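Local structure of ICChI, a glycosylated chitinase (Ipomoea carnea, 6IDN) at residues W101-G106 / S111-D116; V181-N186 / T196-S201; N200-D205 / K245-Y250. The protein hydrolyses chitin and also has lysozyme activity, as a glycosylated plant enzyme of glycosyl hydrolase family 18 with a TIM-barrel fold. All blocks are in the same frame, centred on the assembly; numbering follows the deposited sequence. Where two conformers were deposited one is given.

How the contacts relate
All three contacts lie toward the outside of one TIM barrel. Contact 1 comes first along the chain, where helix 90-103 ends and the following loop folds back on it. Its centre is about 35 Å from contact 2's and about 36 Å from contact 3's, on the other side of the chain's centre. Contacts 2 and 3 have centres about 11 Å apart and share Asn200 and Ser201, contact 3 beginning on the helix segment where contact 2 ends; Phe183 of contact 2 touches Trp202 of contact 3. Helix 196-206 is tied both to the end of strand 178-182 and to the loop before strand 250-256, while contact 1 secures a separate, distant helix end.

Contact 1: W101-G106 / S111-D116; sequences WNNFLG and SRPLGD. With CA (calcium ion), chain F.
The backbones of 101-106 and 111-116 come closest where the CA atoms of Asn103 and Arg112 lie 4.8 Å apart, as the chain leaves helix 90-103, returns past it, and makes a type I beta turn from Arg112 to Gly115. Arg112 does most of the work. Its chain bends at the third torsion (chi3 52°), which brings the guanidinium among the carbonyls at the end of the helix. Arg112 NH1 donates to Leu105 O at 2.9 Å, approaching from above the carbonyl plane, and makes a weaker bond to Asn102 O at 3.1 Å; NH2 adds a second weak bond to Leu105 O and another to Glu117 O. The carbonyl oxygen of Asn103 sits over the centre of the guanidinium face, 3.4 Å above its plane. Arg112 NE makes a nearly straight bond (168°) to Gly115 O at 2.9 Å, which fixes the rotation of the group and ties it to its own turn. A water donates to Asn103 O at 2.7 Å and accepts from Leu114 N at 2.8 Å. On the apolar side, CD1 of Leu114 meets the edge of the Phe104 ring at CE1, 4.0 Å away, while CG of Pro113 touches CZ; Leu44 touches both Phe104 and Leu114, and helix 60-69 packs on Leu114. Farther along, Asp116 OD1 binds the calcium ion together with Gln108 OE1. Gathering carbonyl oxygens round one buried guanidinium probably offsets the partial negative charge at the helix end and holds the return loop against it.

Contact 2: V181-N186 / T196-S201; sequences VQFYNN and TNLLNS
Phe183 meets Leu198 and Ser201, which lie one turn apart on helix 196-206, and the contact is almost wholly one of van der Waals and CH-pi character. The CH-pi interaction comes from Leu198: its CG lies over one face of the phenyl ring, 4.1 Å from the centroid and 28° off the ring normal. Leu198 holds its CG anti to the backbone N (chi1 177°), which places the branch point over the ring. The contact is displaced toward CD1 of Phe183, which is 3.7 Å from Leu198 CG, and the CD1 methyl of the leucine reaches back toward CB of Phe183.

These residues belong to a beta-alpha-beta crossover of the TIM barrel, in which strand 178-182 leads through helix 196-206 to strand 213-219. Phe183 follows directly on the strand as the centre of an inverse gamma turn, with a weak bond from Tyr184 N to Gln182 O, and its side chain points outward to the helix. Leu216 of the next strand touches both Phe183 and Leu198.

Polar atoms meet the ring at its far end. Phe183 CE1 is 3.7 Å from the carbonyl oxygen of Leu198 and equally far from OG of Ser201, whose CB lies at the ring edge, in plane. That hydroxyl has a weak hydrogen bond to Cys160 O. Trp206, later on the same helix, also packs against Phe183.

Contact 3: N200-D205 / K245-Y250; sequences NSWNND and KATYDY
Trp202 and Thr247 join helix 196-206 to the loop between helix 233-244 and strand 250-256, so that two neighbouring parts of the outer layer of the TIM barrel are linked across strand 213-219. The tryptophan has CG anti to its backbone N (chi1 179°), which stretches the indole away from the helix and carries its five-membered edge to the loop. There Trp202 NE1 donates to Thr247 OG1 at 2.9 Å, with an N-H...O angle of 156° and the oxygen near the ring plane. Thr247 turns OG1 beside its own backbone N (chi1 -60°), leaving CG2 anti to it, and in this setting the hydroxyl faces the indole and two waters together.

The six-membered part of the indole reaches Tyr250, where Trp202 CZ2 approaches the edge of the Tyr250 ring at its CD1, 4.2 Å away. Lys245 CG lies over the rim of one face of that ring, and the phenol OH bonds to the C-terminal carboxylate of Val272. Ile244, Leu214 and Leu216 pack against Trp202 as well. A phenylalanine in place of Trp202 would probably leave Thr247 OG1 without its indole donor and open a gap beside Tyr250.

Solvent completes the bridge to Asn203: one water accepts from Thr247 OG1 at 2.8 Å and donates to Asn203 OD1 at 2.9 Å, while a second donates to both oxygens, its bond to OD1 the longer at 3.2 Å.

Contact 1: W101-G106 / S111-D116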
loop_
_atom_site.group_PDB
_atom_site.type_symbol
_atom_site.label_atom_id
_atom_site.label_comp_id
_atom_site.label_asym_id
_atom_site.label_seq_id
_atom_site.Cartn_x
_atom_site.Cartn_y
_atom_site.Cartn_z
ATOM N N TRP A 101 11.649 0.802 -11.437
ATOM C CA TRP A 101 11.668 -0.349 -12.334
ATOM C C TRP A 101 13.005 -1.076 -12.237
ATOM O O TRP A 101 13.055 -2.311 -12.119
ATOM C CB TRP A 101 11.391 0.096 -13.782
ATOM C CG TRP A 101 11.612 -1.017 -14.756
ATOM C CD1 TRP A 101 12.701 -1.194 -15.554
ATOM C CD2 TRP A 101 10.740 -2.121 -15.010
ATOM N NE1 TRP A 101 12.563 -2.351 -16.291
ATOM C CE2 TRP A 101 11.365 -2.934 -15.973
ATOM C CE3 TRP A 101 9.484 -2.497 -14.524
ATOM C CZ2 TRP A 101 10.785 -4.103 -16.452
ATOM C CZ3 TRP A 101 8.914 -3.671 -14.993
ATOM C CH2 TRP A 101 9.559 -4.451 -15.953
ATOM N N ASN A 102 14.102 -0.322 -12.273
ATOM C CA ASN A 102 15.427 -0.932 -12.324
ATOM C C ASN A 102 15.802 -1.588 -11.007
ATOM O O ASN A 102 16.558 -2.571 -11.001
ATOM C CB ASN A 102 16.470 0.127 -12.679
ATOM C CG ASN A 102 16.399 0.559 -14.124
ATOM O OD1 ASN A 102 15.800 -0.111 -14.962
ATOM N ND2 ASN A 102 17.035 1.679 -14.428
ATOM N N ASN A 103 15.329 -1.045 -9.885
ATOM C CA ASN A 103 15.831 -1.488 -8.592
ATOM C C ASN A 103 14.884 -2.425 -7.858
ATOM O O ASN A 103 15.351 -3.244 -7.052
ATOM C CB ASN A 103 16.156 -0.276 -7.715
ATOM C CG ASN A 103 17.471 0.370 -8.100
ATOM O OD1 ASN A 103 18.533 -0.061 -7.647
ATOM N ND2 ASN A 103 17.416 1.386 -8.963
ATOM N N PHE A 104 13.583 -2.353 -8.142
ATOM C CA PHE A 104 12.589 -3.134 -7.412
ATOM C C PHE A 104 11.705 -3.984 -8.321
ATOM O O PHE A 104 11.207 -5.025 -7.880
ATOM C CB PHE A 104 11.718 -2.198 -6.553
ATOM C CG PHE A 104 12.467 -1.558 -5.419
ATOM C CD1 PHE A 104 12.677 -2.249 -4.234
ATOM C CD2 PHE A 104 12.979 -0.279 -5.537
ATOM C CE1 PHE A 104 13.380 -1.672 -3.188
ATOM C CE2 PHE A 104 13.693 0.303 -4.495
ATOM C CZ PHE A 104 13.890 -0.397 -3.317
ATOM N N LEU A 105 11.501 -3.580 -9.570
ATOM C CA LEU A 105 10.578 -4.264 -10.463
ATOM C C LEU A 105 11.391 -5.145 -11.429
ATOM O O LEU A 105 12.315 -5.807 -10.954
ATOM C CB LEU A 105 9.635 -3.252 -11.106
ATOM C CG LEU A 105 8.870 -2.387 -10.110
ATOM C CD1 LEU A 105 8.025 -1.402 -10.927
ATOM C CD2 LEU A 105 7.995 -3.240 -9.187
ATOM N N GLY A 106 11.110 -5.173 -12.728
ATOM C CA GLY A 106 11.763 -6.154 -13.583
ATOM C C GLY A 106 13.049 -5.738 -14.272
ATOM O O GLY A 106 13.530 -6.468 -15.141
ATOM N N SER A 111 22.925 -2.307 -8.167
ATOM C CA SER A 111 22.713 -3.080 -6.943
ATOM C C SER A 111 21.250 -2.954 -6.548
ATOM O O SER A 111 20.799 -1.860 -6.188
ATOM C CB SER A 111 23.633 -2.596 -5.829
ATOM O OG SER A 111 23.341 -3.271 -4.618
ATOM N N ARG A 112 20.510 -4.061 -6.620
ATOM C CA ARG A 112 19.100 -4.054 -6.242
ATOM C C ARG A 112 18.975 -4.280 -4.741
ATOM O O ARG A 112 19.508 -5.278 -4.232
ATOM C CB ARG A 112 18.336 -5.117 -7.006
ATOM C CG ARG A 112 18.230 -4.841 -8.520
ATOM C CD ARG A 112 17.601 -5.995 -9.278
ATOM N NE ARG A 112 16.331 -6.407 -8.683
ATOM C CZ ARG A 112 15.139 -5.974 -9.086
ATOM N NH1 ARG A 112 15.029 -5.103 -10.099
ATOM N NH2 ARG A 112 14.048 -6.417 -8.472
ATOM N N PRO A 113 18.318 -3.381 -3.999
ATOM C CA PRO A 113 18.346 -3.463 -2.529
ATOM C C PRO A 113 17.785 -4.751 -1.958
ATOM O O PRO A 113 18.258 -5.193 -0.906
ATOM C CB PRO A 113 17.506 -2.253 -2.101
ATOM C CG PRO A 113 17.651 -1.280 -3.229
ATOM C CD PRO A 113 17.686 -2.141 -4.474
ATOM N N LEU A 114 16.784 -5.358 -2.596
ATOM C CA LEU A 114 16.166 -6.575 -2.082
ATOM C C LEU A 114 16.502 -7.799 -2.929
ATOM O O LEU A 114 15.769 -8.794 -2.891
ATOM C CB LEU A 114 14.647 -6.402 -1.993
ATOM C CG LEU A 114 14.157 -5.133 -1.295
ATOM C CD1 LEU A 114 12.626 -5.064 -1.307
ATOM C CD2 LEU A 114 14.678 -5.065 0.139
ATOM N N GLY A 115 17.590 -7.747 -3.700
ATOM C CA GLY A 115 17.984 -8.888 -4.503
ATOM C C GLY A 115 17.284 -8.944 -5.846
ATOM O O GLY A 115 16.607 -8.009 -6.278
ATOM N N ASP A 116 17.425 -10.097 -6.508
ATOM C CA ASP A 116 17.032 -10.203 -7.909
ATOM C C ASP A 116 15.533 -10.372 -8.136
ATOM O O ASP A 116 15.056 -10.041 -9.228
ATOM C CB ASP A 116 17.767 -11.367 -8.568
ATOM C CG ASP A 116 18.815 -10.905 -9.564
ATOM O OD1 ASP A 116 19.113 -9.688 -9.619
ATOM O OD2 ASP A 116 19.363 -11.769 -10.272
HETATM CA CA CA F . 18.233 -9.189 -12.170
HETATM O O HOH W 1 15.146 -4.851 -4.833
#

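Contact 2: V181-N186 / T196-S201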
loop_
_atom_site.group_PDB
_atom_site.type_symbol
_atom_site.label_atom_id
_atom_site.label_comp_id
_atom_site.label_asym_id
_atom_site.label_seq_id
_atom_site.Cartn_x
_atom_site.Cartn_y
_atom_site.Cartn_z
ATOM N N VAL A 181 -8.558 2.844 0.886
ATOM C CA VAL A 181 -8.888 4.111 1.527
ATOM C C VAL A 181 -8.730 3.953 3.031
ATOM O O VAL A 181 -9.316 3.045 3.633
ATOM C CB VAL A 181 -10.311 4.555 1.164
ATOM C CG1 VAL A 181 -10.582 5.915 1.772
ATOM C CG2 VAL A 181 -10.492 4.580 -0.353
ATOM N N GLN A 182 -7.922 4.818 3.638
ATOM C CA GLN A 182 -7.595 4.688 5.057
ATOM C C GLN A 182 -8.696 5.319 5.893
ATOM O O GLN A 182 -8.757 6.537 6.042
ATOM C CB GLN A 182 -6.239 5.323 5.368
ATOM C CG GLN A 182 -5.023 4.633 4.726
ATOM C CD GLN A 182 -3.770 5.508 4.729
ATOM O OE1 GLN A 182 -3.856 6.715 4.861
ATOM N NE2 GLN A 182 -2.612 4.893 4.558
ATOM N N PHE A 183 -9.541 4.471 6.467
ATOM C CA PHE A 183 -10.612 4.923 7.358
ATOM C C PHE A 183 -10.103 4.855 8.798
ATOM O O PHE A 183 -10.556 4.068 9.627
ATOM C CB PHE A 183 -11.868 4.079 7.141
ATOM C CG PHE A 183 -12.635 4.461 5.916
ATOM C CD1 PHE A 183 -13.557 5.477 5.978
ATOM C CD2 PHE A 183 -12.378 3.856 4.695
ATOM C CE1 PHE A 183 -14.269 5.859 4.838
ATOM C CE2 PHE A 183 -13.083 4.240 3.560
ATOM C CZ PHE A 183 -14.021 5.245 3.638
ATOM N N TYR A 184 -9.114 5.704 9.072
ATOM C CA TYR A 184 -8.551 5.819 10.412
ATOM C C TYR A 184 -7.758 7.105 10.487
ATOM O O TYR A 184 -7.341 7.662 9.468
ATOM C CB TYR A 184 -7.672 4.620 10.820
ATOM C CG TYR A 184 -6.577 4.165 9.854
ATOM C CD1 TYR A 184 -6.862 3.273 8.820
ATOM C CD2 TYR A 184 -5.262 4.595 10.001
ATOM C CE1 TYR A 184 -5.874 2.825 7.951
ATOM C CE2 TYR A 184 -4.267 4.158 9.134
ATOM C CZ TYR A 184 -4.578 3.280 8.103
ATOM O OH TYR A 184 -3.596 2.834 7.235
ATOM N N ASN A 185 -7.584 7.568 11.717
ATOM C CA ASN A 185 -6.925 8.839 12.022
ATOM C C ASN A 185 -7.626 10.027 11.372
ATOM O O ASN A 185 -7.001 11.072 11.159
ATOM C CB ASN A 185 -5.444 8.815 11.623
ATOM C CG ASN A 185 -4.648 7.815 12.433
ATOM O OD1 ASN A 185 -5.013 7.503 13.560
ATOM N ND2 ASN A 185 -3.549 7.314 11.864
ATOM N N ASN A 186 -8.916 9.903 11.058
ATOM C CA ASN A 186 -9.709 11.052 10.618
ATOM C C ASN A 186 -11.134 10.882 11.106
ATOM O O ASN A 186 -11.969 10.270 10.431
ATOM C CB ASN A 186 -9.689 11.238 9.102
ATOM C CG ASN A 186 -10.271 12.579 8.693
ATOM O OD1 ASN A 186 -10.989 13.207 9.471
ATOM N ND2 ASN A 186 -9.974 13.019 7.474
ATOM N N THR A 196 -21.957 5.228 9.994
ATOM C CA THR A 196 -22.687 6.060 9.034
ATOM C C THR A 196 -21.746 6.906 8.180
ATOM O O THR A 196 -21.852 6.920 6.948
ATOM C CB THR A 196 -23.686 6.961 9.754
ATOM O OG1 THR A 196 -24.603 6.160 10.508
ATOM C CG2 THR A 196 -24.461 7.777 8.732
ATOM N N ASN A 197 -20.832 7.642 8.811
ATOM C CA ASN A 197 -19.943 8.500 8.031
ATOM C C ASN A 197 -19.018 7.678 7.138
ATOM O O ASN A 197 -18.729 8.069 5.997
ATOM C CB ASN A 197 -19.117 9.393 8.958
ATOM C CG ASN A 197 -19.930 10.515 9.585
ATOM O OD1 ASN A 197 -21.021 10.864 9.118
ATOM N ND2 ASN A 197 -19.393 11.101 10.652
ATOM N N LEU A 198 -18.532 6.542 7.646
ATOM C CA LEU A 198 -17.680 5.666 6.845
ATOM C C LEU A 198 -18.414 5.204 5.592
ATOM O O LEU A 198 -17.889 5.289 4.474
ATOM C CB LEU A 198 -17.246 4.468 7.697
ATOM C CG LEU A 198 -16.401 3.368 7.066
ATOM C CD1 LEU A 198 -15.635 2.692 8.201
ATOM C CD2 LEU A 198 -17.263 2.330 6.322
ATOM N N LEU A 199 -19.633 4.695 5.773
ATOM C CA LEU A 199 -20.387 4.175 4.638
ATOM C C LEU A 199 -20.779 5.288 3.671
ATOM O O LEU A 199 -20.763 5.087 2.451
ATOM C CB LEU A 199 -21.619 3.432 5.148
ATOM C CG LEU A 199 -21.274 2.149 5.908
ATOM C CD1 LEU A 199 -22.524 1.552 6.556
ATOM C CD2 LEU A 199 -20.589 1.131 4.985
ATOM N N ASN A 200 -21.109 6.477 4.190
ATOM C CA ASN A 200 -21.410 7.600 3.303
ATOM C C ASN A 200 -20.194 7.986 2.467
ATOM O O ASN A 200 -20.307 8.225 1.259
ATOM C CB ASN A 200 -21.907 8.796 4.115
ATOM C CG ASN A 200 -23.343 8.628 4.586
ATOM O OD1 ASN A 200 -24.082 7.763 4.097
ATOM N ND2 ASN A 200 -23.754 9.465 5.530
ATOM N N SER A 201 -19.023 8.075 3.099
ATOM C CA SER A 201 -17.793 8.331 2.357
ATOM C C SER A 201 -17.567 7.265 1.292
ATOM O O SER A 201 -17.310 7.576 0.122
ATOM C CB SER A 201 -16.609 8.370 3.326
ATOM O OG SER A 201 -15.389 8.550 2.632
#

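Contact 3: N200-D205 / K245-Y250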
loop_
_atom_site.group_PDB
_atom_site.type_symbol
_atom_site.label_atom_id
_atom_site.label_comp_id
_atom_site.label_asym_id
_atom_site.label_seq_id
_atom_site.Cartn_x
_atom_site.Cartn_y
_atom_site.Cartn_z
ATOM N N ASN A 200 -21.109 6.477 4.190
ATOM C CA ASN A 200 -21.410 7.600 3.303
ATOM C C ASN A 200 -20.194 7.986 2.467
ATOM O O ASN A 200 -20.307 8.225 1.259
ATOM C CB ASN A 200 -21.907 8.796 4.115
ATOM C CG ASN A 200 -23.343 8.628 4.586
ATOM O OD1 ASN A 200 -24.082 7.763 4.097
ATOM N ND2 ASN A 200 -23.754 9.465 5.530
ATOM N N SER A 201 -19.023 8.075 3.099
ATOM C CA SER A 201 -17.793 8.331 2.357
ATOM C C SER A 201 -17.567 7.265 1.292
ATOM O O SER A 201 -17.310 7.576 0.122
ATOM C CB SER A 201 -16.609 8.370 3.326
ATOM O OG SER A 201 -15.389 8.550 2.632
ATOM N N TRP A 202 -17.645 5.994 1.693
ATOM C CA TRP A 202 -17.472 4.898 0.742
ATOM C C TRP A 202 -18.463 5.001 -0.418
ATOM O O TRP A 202 -18.062 5.028 -1.590
ATOM C CB TRP A 202 -17.630 3.570 1.485
ATOM C CG TRP A 202 -17.494 2.347 0.641
ATOM C CD1 TRP A 202 -18.475 1.756 -0.090
ATOM C CD2 TRP A 202 -16.313 1.546 0.457
ATOM N NE1 TRP A 202 -17.983 0.643 -0.729
ATOM C CE2 TRP A 202 -16.663 0.483 -0.399
ATOM C CE3 TRP A 202 -14.999 1.625 0.937
ATOM C CZ2 TRP A 202 -15.746 -0.502 -0.796
ATOM C CZ3 TRP A 202 -14.082 0.635 0.550
ATOM C CH2 TRP A 202 -14.463 -0.407 -0.307
ATOM N N ASN A 203 -19.760 5.096 -0.106
ATOM C CA ASN A 203 -20.799 4.989 -1.133
ATOM C C ASN A 203 -20.906 6.243 -1.990
ATOM O O ASN A 203 -21.217 6.152 -3.186
ATOM C CB ASN A 203 -22.158 4.731 -0.487
ATOM C CG ASN A 203 -22.308 3.327 0.019
ATOM O OD1 ASN A 203 -21.780 2.378 -0.571
ATOM N ND2 ASN A 203 -23.061 3.174 1.111
ATOM N N ASN A 204 -20.679 7.412 -1.406
ATOM C CA ASN A 204 -20.949 8.655 -2.116
ATOM C C ASN A 204 -19.717 9.254 -2.766
ATOM O O ASN A 204 -19.844 9.934 -3.794
ATOM C CB ASN A 204 -21.572 9.683 -1.167
ATOM C CG ASN A 204 -22.902 9.222 -0.615
ATOM O OD1 ASN A 204 -23.579 8.400 -1.227
ATOM N ND2 ASN A 204 -23.303 9.771 0.525
ATOM N N ASP A 205 -18.535 9.012 -2.199
ATOM C CA ASP A 205 -17.310 9.641 -2.665
ATOM C C ASP A 205 -16.381 8.627 -3.314
ATOM O O ASP A 205 -16.083 8.736 -4.505
ATOM C CB ASP A 205 -16.587 10.351 -1.499
ATOM C CG ASP A 205 -17.388 11.525 -0.921
ATOM O OD1 ASP A 205 -18.258 12.082 -1.625
ATOM O OD2 ASP A 205 -17.134 11.898 0.251
ATOM N N LYS A 245 -19.618 -4.743 0.443
ATOM C CA LYS A 245 -19.517 -5.796 -0.566
ATOM C C LYS A 245 -20.506 -5.607 -1.711
ATOM O O LYS A 245 -20.362 -6.259 -2.752
ATOM C CB LYS A 245 -19.767 -7.164 0.063
ATOM C CG LYS A 245 -18.606 -7.758 0.845
ATOM C CD LYS A 245 -19.132 -8.980 1.581
ATOM C CE LYS A 245 -18.085 -10.046 1.874
ATOM N NZ LYS A 245 -18.656 -11.051 2.840
ATOM N N ALA A 246 -21.522 -4.754 -1.543
ATOM C CA ALA A 246 -22.452 -4.504 -2.638
ATOM C C ALA A 246 -21.840 -3.632 -3.725
ATOM O O ALA A 246 -22.351 -3.613 -4.849
ATOM C CB ALA A 246 -23.738 -3.865 -2.108
ATOM N N THR A 247 -20.757 -2.920 -3.416
ATOM C CA THR A 247 -20.066 -2.097 -4.400
ATOM C C THR A 247 -19.372 -2.990 -5.427
ATOM O O THR A 247 -18.714 -3.965 -5.060
ATOM C CB THR A 247 -19.057 -1.205 -3.673
ATOM O OG1 THR A 247 -19.763 -0.375 -2.736
ATOM C CG2 THR A 247 -18.283 -0.334 -4.649
ATOM N N TYR A 248 -19.529 -2.663 -6.717
ATOM C CA TYR A 248 -19.140 -3.605 -7.767
ATOM C C TYR A 248 -17.650 -3.914 -7.727
ATOM O O TYR A 248 -17.237 -5.047 -8.002
ATOM C CB TYR A 248 -19.539 -3.063 -9.144
ATOM C CG TYR A 248 -18.505 -2.170 -9.810
ATOM C CD1 TYR A 248 -18.468 -0.803 -9.548
ATOM C CD2 TYR A 248 -17.574 -2.683 -10.705
ATOM C CE1 TYR A 248 -17.539 0.024 -10.154
ATOM C CE2 TYR A 248 -16.637 -1.863 -11.317
ATOM C CZ TYR A 248 -16.630 -0.508 -11.040
ATOM O OH TYR A 248 -15.714 0.320 -11.651
ATOM N N ASP A 249 -16.821 -2.923 -7.401
ATOM C CA ASP A 249 -15.378 -3.118 -7.406
ATOM C C ASP A 249 -14.807 -3.271 -6.001
ATOM O O ASP A 249 -13.606 -3.066 -5.802
ATOM C CB ASP A 249 -14.661 -1.986 -8.166
ATOM C CG ASP A 249 -14.918 -0.595 -7.586
ATOM O OD1 ASP A 249 -15.850 -0.435 -6.779
ATOM O OD2 ASP A 249 -14.187 0.360 -7.973
ATOM N N TYR A 250 -15.640 -3.644 -5.029
ATOM C CA TYR A 250 -15.131 -4.025 -3.717
ATOM C C TYR A 250 -14.034 -5.064 -3.872
ATOM O O TYR A 250 -14.225 -6.096 -4.530
ATOM C CB TYR A 250 -16.260 -4.585 -2.849
ATOM C CG TYR A 250 -15.766 -5.329 -1.623
ATOM C CD1 TYR A 250 -15.312 -4.643 -0.503
ATOM C CD2 TYR A 250 -15.746 -6.717 -1.602
ATOM C CE1 TYR A 250 -14.854 -5.327 0.611
ATOM C CE2 TYR A 250 -15.288 -7.407 -0.491
ATOM C CZ TYR A 250 -14.843 -6.704 0.606
ATOM O OH TYR A 250 -14.395 -7.385 1.719
HETATM O O HOH W 2 -22.012 -0.497 -1.076
HETATM O O HOH W 3 -20.922 1.995 -3.601
#